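Local coordinates for protein uricase (Bacillus fastidiosus, PDB 4R8X) that catalyses, as a urate oxidase, the oxidation of urate to 5-hydroxyisourate, the first step on the way to (S)-allantoin, at residues T194-Y199 / W274-E279; G268-T273 / P294-Q299. All blocks are in the same frame, centred on the assembly; numbering follows the deposited sequence.

How the contacts relate
Contact 1 (194-199 with 274-279) and contact 2 (268-273 with 294-299) illustrate how neighbouring pieces of one chain can each bring a residue to what is predicted to be the same urate site. Their centres lie 15 Å apart, and residues 268-273 run directly into 274-279. Strands 198-208 and 262-271 are neighbours in the same antiparallel sheet, so the two contacts also touch: Tyr-199 O stands 2.8 Å from Arg-272 N, a probable hydrogen bond. Contact 1 brings Arg-196 and contact 2 Asn-271, both predicted to bind urate and 5-hydroxyisourate. Phe-179, another residue predicted to bind urate, has its side chain about 8 Å from that of Arg-196 and about 5 Å from that of Asn-271.

Contact 1: residues T194-Y199 / W274-E279; sequences TDRPLY and WDTVVE
Arg-196, predicted to bind urate, curls CB, CG and CD round the carbonyl oxygen of Trp-274 and then grips that oxygen with NE. The bond from Arg-196 NE to Trp-274 O is 2.8 Å long and nearly straight (167° at the hydrogen); the oxygen lies in the guanidinium plane and the donor comes in almost head-on to the carbonyl. Kinks about the CB-CG and CG-CD bonds bring NE to the carbonyl and NH1 back near Thr-194 O, its weak acceptor at 3.3 Å. Water 3 links Arg-196 NH2 to Asp-275 OD1, while the other carboxylate oxygen, OD2, pairs with Arg-293 of the third subunit. With an alanine in place of Arg-196, the carbonyl of Trp-274 would probably lose its direct side-chain donor, and water 3 its link from the arginine to Asp-275.

The segments join the approach to strand 198-208, part of the large antiparallel sheet of the tunnelling (T-) fold of uricases, to the short two-stranded sheet of 275-278 and 288-290, where Val-277 and Val-278 form a classic beta bulge opposite Val-288. Toward the outer end, the hydroxyls Thr-194 OG1 and Thr-276 OG1 approach to 2.9 Å, and water 2 accepts from Thr-276 OG1 while donating to Asp-195 O and Glu-279 OE1. At the inner end, Tyr-199 turns its edge to the face of the Trp-274 five-membered ring, an offset edge-to-face pair with centroids 5.5 Å apart and planes at 60°. Tyr-199 CG stands anti to its backbone N (chi1 -177°), which carries CD2 to 3.9 Å from Trp-274 NE1. Pro-197 CG packs near Trp-274 CE3, and water 4 bridges Pro-197 O to Trp-274 N. Phe-15 of the second subunit stacks on the indole.

Contact 2: residues G268-T273 / P294-Q299; sequences GTNNRT and PPFGFQ
Phe-296 starts with CB 3.6 Å from Asn-271 O, and its ring then passes beneath two polar side chains. CG and CD2 lie under the guanidinium of Arg-272, whose NH2 comes to 3.4 Å from CD2; the two flat groups stack at 22°, their centres 4.3 Å apart, and CE2 remains under Arg-272 NH2 at 3.7 Å. Further round the same face, CD1 and CE1 meet the amide of Asn-270, with ND2 3.4 Å from CE1. With chi1 at 63°, CG sits between the backbone N and the carbonyl carbon, and the ring turns one face toward Asn-270 and Arg-272. Arg-272 is held flat by NE and NH2, which both donate to Asn-270 OD1 from the same face of the amide, while Asn-270 ND2 donates to Thr-269 O.

Strands 262-271 and 296-304 run antiparallel here, and the sheet continues across the interface into a strand of the fourth subunit, which pairs with Phe-296 to Gln-299. Between the strands, Asn-271 N donates to Gly-297 O at 2.8 Å and Thr-269 N to Gln-299 O at 3.0 Å. Beyond, Asn-271 OD1 closes an Asx turn with Thr-273 N and also accepts from Thr-273 OG1, and water 6 joins Asn-271 ND2 to Gln-299 NE2.

Contact 1: residues T194-Y199 / W274-E279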
loop_
_atom_site.group_PDB
_atom_site.type_symbol
_atom_site.label_atom_id
_atom_site.label_comp_id
_atom_site.label_asym_id
_atom_site.label_seq_id
_atom_site.Cartn_x
_atom_site.Cartn_y
_atom_site.Cartn_z
ATOM N N THR D 194 3.451 -23.856 -20.306
ATOM C CA THR D 194 3.827 -24.747 -19.215
ATOM C C THR D 194 2.693 -24.811 -18.198
ATOM O O THR D 194 1.874 -23.895 -18.114
ATOM C CB THR D 194 5.129 -24.300 -18.507
ATOM O OG1 THR D 194 4.915 -23.056 -17.828
ATOM C CG2 THR D 194 6.269 -24.147 -19.505
ATOM N N ASP D 195 2.644 -25.896 -17.432
ATOM C CA ASP D 195 1.613 -26.066 -16.413
ATOM C C ASP D 195 2.040 -25.419 -15.107
ATOM O O ASP D 195 3.137 -25.666 -14.621
ATOM C CB ASP D 195 1.331 -27.549 -16.170
ATOM C CG ASP D 195 0.705 -28.231 -17.367
ATOM O OD1 ASP D 195 -0.122 -27.597 -18.058
ATOM O OD2 ASP D 195 1.039 -29.407 -17.615
ATOM N N ARG D 196 1.164 -24.593 -14.541
ATOM C CA ARG D 196 1.416 -23.967 -13.250
ATOM C C ARG D 196 0.186 -24.137 -12.370
ATOM O O ARG D 196 -0.920 -24.304 -12.874
ATOM C CB ARG D 196 1.722 -22.477 -13.423
ATOM C CG ARG D 196 2.958 -22.175 -14.244
ATOM C CD ARG D 196 2.585 -21.734 -15.646
ATOM N NE ARG D 196 1.944 -20.426 -15.646
ATOM C CZ ARG D 196 1.189 -19.972 -16.639
ATOM N NH1 ARG D 196 0.983 -20.731 -17.706
ATOM N NH2 ARG D 196 0.637 -18.769 -16.563
ATOM N N PRO D 197 0.370 -24.092 -11.045
ATOM C CA PRO D 197 -0.785 -24.190 -10.145
ATOM C C PRO D 197 -1.716 -22.991 -10.336
ATOM O O PRO D 197 -1.263 -21.852 -10.291
ATOM C CB PRO D 197 -0.151 -24.156 -8.745
ATOM C CG PRO D 197 1.303 -24.484 -8.948
ATOM C CD PRO D 197 1.651 -24.000 -10.321
ATOM N N LEU D 198 -2.998 -23.240 -10.572
ATOM C CA LEU D 198 -3.957 -22.146 -10.700
ATOM C C LEU D 198 -4.102 -21.352 -9.397
ATOM O O LEU D 198 -4.407 -21.913 -8.341
ATOM C CB LEU D 198 -5.318 -22.674 -11.148
ATOM C CG LEU D 198 -6.372 -21.611 -11.460
ATOM C CD1 LEU D 198 -5.899 -20.694 -12.580
ATOM C CD2 LEU D 198 -7.704 -22.255 -11.817
ATOM N N TYR D 199 -3.882 -20.044 -9.493
ATOM C CA TYR D 199 -3.892 -19.169 -8.335
ATOM C C TYR D 199 -4.908 -18.076 -8.636
ATOM O O TYR D 199 -4.751 -17.324 -9.594
ATOM C CB TYR D 199 -2.481 -18.610 -8.103
ATOM C CG TYR D 199 -2.305 -17.729 -6.878
ATOM C CD1 TYR D 199 -3.172 -17.800 -5.793
ATOM C CD2 TYR D 199 -1.259 -16.822 -6.814
ATOM C CE1 TYR D 199 -3.002 -16.990 -4.689
ATOM C CE2 TYR D 199 -1.091 -16.003 -5.715
ATOM C CZ TYR D 199 -1.962 -16.098 -4.661
ATOM O OH TYR D 199 -1.791 -15.276 -3.582
ATOM N N TRP D 274 1.353 -18.042 -11.170
ATOM C CA TRP D 274 2.798 -17.863 -11.271
ATOM C C TRP D 274 3.369 -18.246 -12.644
ATOM O O TRP D 274 2.709 -18.917 -13.444
ATOM C CB TRP D 274 3.491 -18.738 -10.225
ATOM C CG TRP D 274 3.150 -18.441 -8.776
ATOM C CD1 TRP D 274 2.789 -17.232 -8.221
ATOM C CD2 TRP D 274 3.145 -19.390 -7.704
ATOM N NE1 TRP D 274 2.572 -17.384 -6.863
ATOM C CE2 TRP D 274 2.793 -18.696 -6.525
ATOM C CE3 TRP D 274 3.415 -20.763 -7.624
ATOM C CZ2 TRP D 274 2.697 -19.341 -5.280
ATOM C CZ3 TRP D 274 3.329 -21.395 -6.392
ATOM C CH2 TRP D 274 2.980 -20.681 -5.234
ATOM N N ASP D 275 4.616 -17.835 -12.888
ATOM C CA ASP D 275 5.389 -18.280 -14.044
ATOM C C ASP D 275 6.300 -19.419 -13.612
ATOM O O ASP D 275 6.808 -19.432 -12.488
ATOM C CB ASP D 275 6.270 -17.147 -14.581
ATOM C CG ASP D 275 5.503 -16.143 -15.430
ATOM O OD1 ASP D 275 4.398 -16.478 -15.911
ATOM O OD2 ASP D 275 6.017 -15.020 -15.641
ATOM N N THR D 276 6.532 -20.362 -14.514
ATOM C CA THR D 276 7.494 -21.431 -14.274
ATOM C C THR D 276 8.935 -20.943 -14.425
ATOM O O THR D 276 9.254 -20.196 -15.358
ATOM C CB THR D 276 7.276 -22.586 -15.263
ATOM O OG1 THR D 276 5.948 -23.095 -15.109
ATOM C CG2 THR D 276 8.288 -23.707 -15.027
ATOM N N VAL D 277 9.810 -21.368 -13.516
ATOM C CA VAL D 277 11.235 -21.148 -13.695
ATOM C C VAL D 277 11.943 -22.478 -13.879
ATOM O O VAL D 277 12.751 -22.636 -14.790
ATOM C CB VAL D 277 11.857 -20.407 -12.511
ATOM C CG1 VAL D 277 13.367 -20.348 -12.679
ATOM C CG2 VAL D 277 11.264 -19.009 -12.386
ATOM N N VAL D 278 11.652 -23.435 -13.002
ATOM C CA VAL D 278 12.187 -24.786 -13.160
ATOM C C VAL D 278 11.036 -25.777 -13.247
ATOM O O VAL D 278 10.227 -25.884 -12.326
ATOM C CB VAL D 278 13.117 -25.201 -12.001
ATOM C CG1 VAL D 278 13.723 -26.566 -12.284
ATOM C CG2 VAL D 278 14.218 -24.168 -11.796
ATOM N N GLU D 279 10.956 -26.483 -14.371
ATOM C CA GLU D 279 9.919 -27.479 -14.575
ATOM C C GLU D 279 10.105 -28.628 -13.592
ATOM O O GLU D 279 11.228 -29.078 -13.365
ATOM C CB GLU D 279 9.989 -28.018 -16.003
ATOM C CG GLU D 279 8.750 -28.765 -16.446
ATOM C CD GLU D 279 7.813 -27.886 -17.243
ATOM O OE1 GLU D 279 7.180 -26.997 -16.647
ATOM O OE2 GLU D 279 7.722 -28.074 -18.472
HETATM O O HOH W 1 5.462 -19.819 -17.246
HETATM O O HOH W 2 5.732 -25.870 -14.834
HETATM O O HOH W 3 1.820 -16.401 -15.270
HETATM O O HOH W 4 0.570 -20.185 -9.453
#

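Contact 2: residues G268-T273 / P294-Q299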
loop_
_atom_site.group_PDB
_atom_site.type_symbol
_atom_site.label_atom_id
_atom_site.label_comp_id
_atom_site.label_asym_id
_atom_site.label_seq_id
_atom_site.Cartn_x
_atom_site.Cartn_y
_atom_site.Cartn_z
ATOM N N GLY D 268 -16.264 -11.448 -9.078
ATOM C CA GLY D 268 -15.173 -10.695 -9.666
ATOM C C GLY D 268 -13.910 -11.468 -9.331
ATOM O O GLY D 268 -13.674 -11.779 -8.166
ATOM N N THR D 269 -13.115 -11.805 -10.342
ATOM C CA THR D 269 -11.921 -12.627 -10.146
ATOM C C THR D 269 -10.639 -11.955 -10.602
ATOM O O THR D 269 -10.670 -10.999 -11.367
ATOM C CB THR D 269 -11.979 -13.896 -10.999
ATOM O OG1 THR D 269 -11.684 -13.542 -12.356
ATOM C CG2 THR D 269 -13.349 -14.523 -10.944
ATOM N N ASN D 270 -9.513 -12.482 -10.126
ATOM C CA ASN D 270 -8.214 -12.280 -10.757
ATOM C C ASN D 270 -7.590 -13.647 -10.990
ATOM O O ASN D 270 -7.651 -14.522 -10.119
ATOM C CB ASN D 270 -7.215 -11.560 -9.842
ATOM C CG ASN D 270 -7.489 -10.078 -9.658
ATOM O OD1 ASN D 270 -6.717 -9.411 -8.969
ATOM N ND2 ASN D 270 -8.571 -9.560 -10.233
ATOM N N ASN D 271 -6.949 -13.812 -12.139
ATOM C CA ASN D 271 -5.993 -14.890 -12.340
ATOM C C ASN D 271 -4.606 -14.381 -11.962
ATOM O O ASN D 271 -4.078 -13.460 -12.602
ATOM C CB ASN D 271 -5.995 -15.354 -13.799
ATOM C CG ASN D 271 -5.228 -16.651 -13.995
ATOM O OD1 ASN D 271 -4.307 -16.956 -13.242
ATOM N ND2 ASN D 271 -5.613 -17.426 -14.993
ATOM N N ARG D 272 -4.021 -14.975 -10.922
ATOM C CA ARG D 272 -2.732 -14.526 -10.393
ATOM C C ARG D 272 -1.641 -15.588 -10.532
ATOM O O ARG D 272 -0.607 -15.550 -9.847
ATOM C CB ARG D 272 -2.899 -14.103 -8.936
ATOM C CG ARG D 272 -3.726 -12.841 -8.777
ATOM C CD ARG D 272 -2.924 -11.624 -9.207
ATOM N NE ARG D 272 -3.716 -10.401 -9.129
ATOM C CZ ARG D 272 -3.236 -9.191 -9.387
ATOM N NH1 ARG D 272 -1.975 -9.051 -9.759
ATOM N NH2 ARG D 272 -4.009 -8.125 -9.280
ATOM N N THR D 273 -1.850 -16.506 -11.467
ATOM C CA THR D 273 -0.996 -17.682 -11.616
ATOM C C THR D 273 0.468 -17.338 -11.870
ATOM O O THR D 273 0.778 -16.459 -12.669
ATOM C CB THR D 273 -1.538 -18.596 -12.730
ATOM O OG1 THR D 273 -2.858 -19.023 -12.366
ATOM C CG2 THR D 273 -0.667 -19.814 -12.955
ATOM N N PRO D 294 3.106 -7.868 -14.224
ATOM C CA PRO D 294 1.849 -7.432 -13.590
ATOM C C PRO D 294 0.501 -7.839 -14.214
ATOM O O PRO D 294 -0.438 -8.066 -13.445
ATOM C CB PRO D 294 1.978 -5.908 -13.582
ATOM C CG PRO D 294 3.468 -5.674 -13.498
ATOM C CD PRO D 294 4.055 -6.747 -14.387
ATOM N N PRO D 295 0.387 -7.904 -15.557
ATOM C CA PRO D 295 -0.968 -8.074 -16.099
ATOM C C PRO D 295 -1.687 -9.302 -15.541
ATOM O O PRO D 295 -1.105 -10.392 -15.457
ATOM C CB PRO D 295 -0.715 -8.228 -17.596
ATOM C CG PRO D 295 0.503 -7.441 -17.848
ATOM C CD PRO D 295 1.369 -7.685 -16.640
ATOM N N PHE D 296 -2.943 -9.107 -15.141
ATOM C CA PHE D 296 -3.751 -10.184 -14.570
ATOM C C PHE D 296 -5.042 -10.416 -15.356
ATOM O O PHE D 296 -5.709 -9.474 -15.762
ATOM C CB PHE D 296 -4.061 -9.918 -13.092
ATOM C CG PHE D 296 -4.877 -8.675 -12.842
ATOM C CD1 PHE D 296 -6.275 -8.735 -12.806
ATOM C CD2 PHE D 296 -4.255 -7.453 -12.618
ATOM C CE1 PHE D 296 -7.034 -7.593 -12.567
ATOM C CE2 PHE D 296 -5.011 -6.308 -12.368
ATOM C CZ PHE D 296 -6.396 -6.376 -12.355
ATOM N N GLY D 297 -5.387 -11.677 -15.582
ATOM C CA GLY D 297 -6.689 -11.979 -16.139
ATOM C C GLY D 297 -7.760 -11.669 -15.110
ATOM O O GLY D 297 -7.519 -11.779 -13.903
ATOM N N PHE D 298 -8.940 -11.273 -15.578
ATOM C CA PHE D 298 -10.074 -11.104 -14.688
ATOM C C PHE D 298 -11.370 -11.490 -15.385
ATOM O O PHE D 298 -11.458 -11.494 -16.615
ATOM C CB PHE D 298 -10.149 -9.680 -14.113
ATOM C CG PHE D 298 -10.503 -8.618 -15.121
ATOM C CD1 PHE D 298 -11.822 -8.269 -15.348
ATOM C CD2 PHE D 298 -9.514 -7.955 -15.831
ATOM C CE1 PHE D 298 -12.153 -7.280 -16.265
ATOM C CE2 PHE D 298 -9.827 -6.970 -16.760
ATOM C CZ PHE D 298 -11.152 -6.624 -16.976
ATOM N N GLN D 299 -12.363 -11.831 -14.572
ATOM C CA GLN D 299 -13.692 -12.199 -15.046
ATOM C C GLN D 299 -14.733 -11.532 -14.156
ATOM O O GLN D 299 -14.516 -11.363 -12.952
ATOM C CB GLN D 299 -13.885 -13.714 -14.989
ATOM C CG GLN D 299 -13.074 -14.513 -16.004
ATOM C CD GLN D 299 -11.645 -14.754 -15.557
ATOM O OE1 GLN D 299 -11.353 -14.777 -14.366
ATOM N NE2 GLN D 299 -10.743 -14.938 -16.518
HETATM O O HOH W 5 -1.515 -12.885 -13.440
HETATM O O HOH W 6 -7.810 -16.220 -16.841
HETATM O O HOH W 7 -0.657 -6.864 -11.026
HETATM O O HOH W 8 -0.543 -10.678 -12.195
#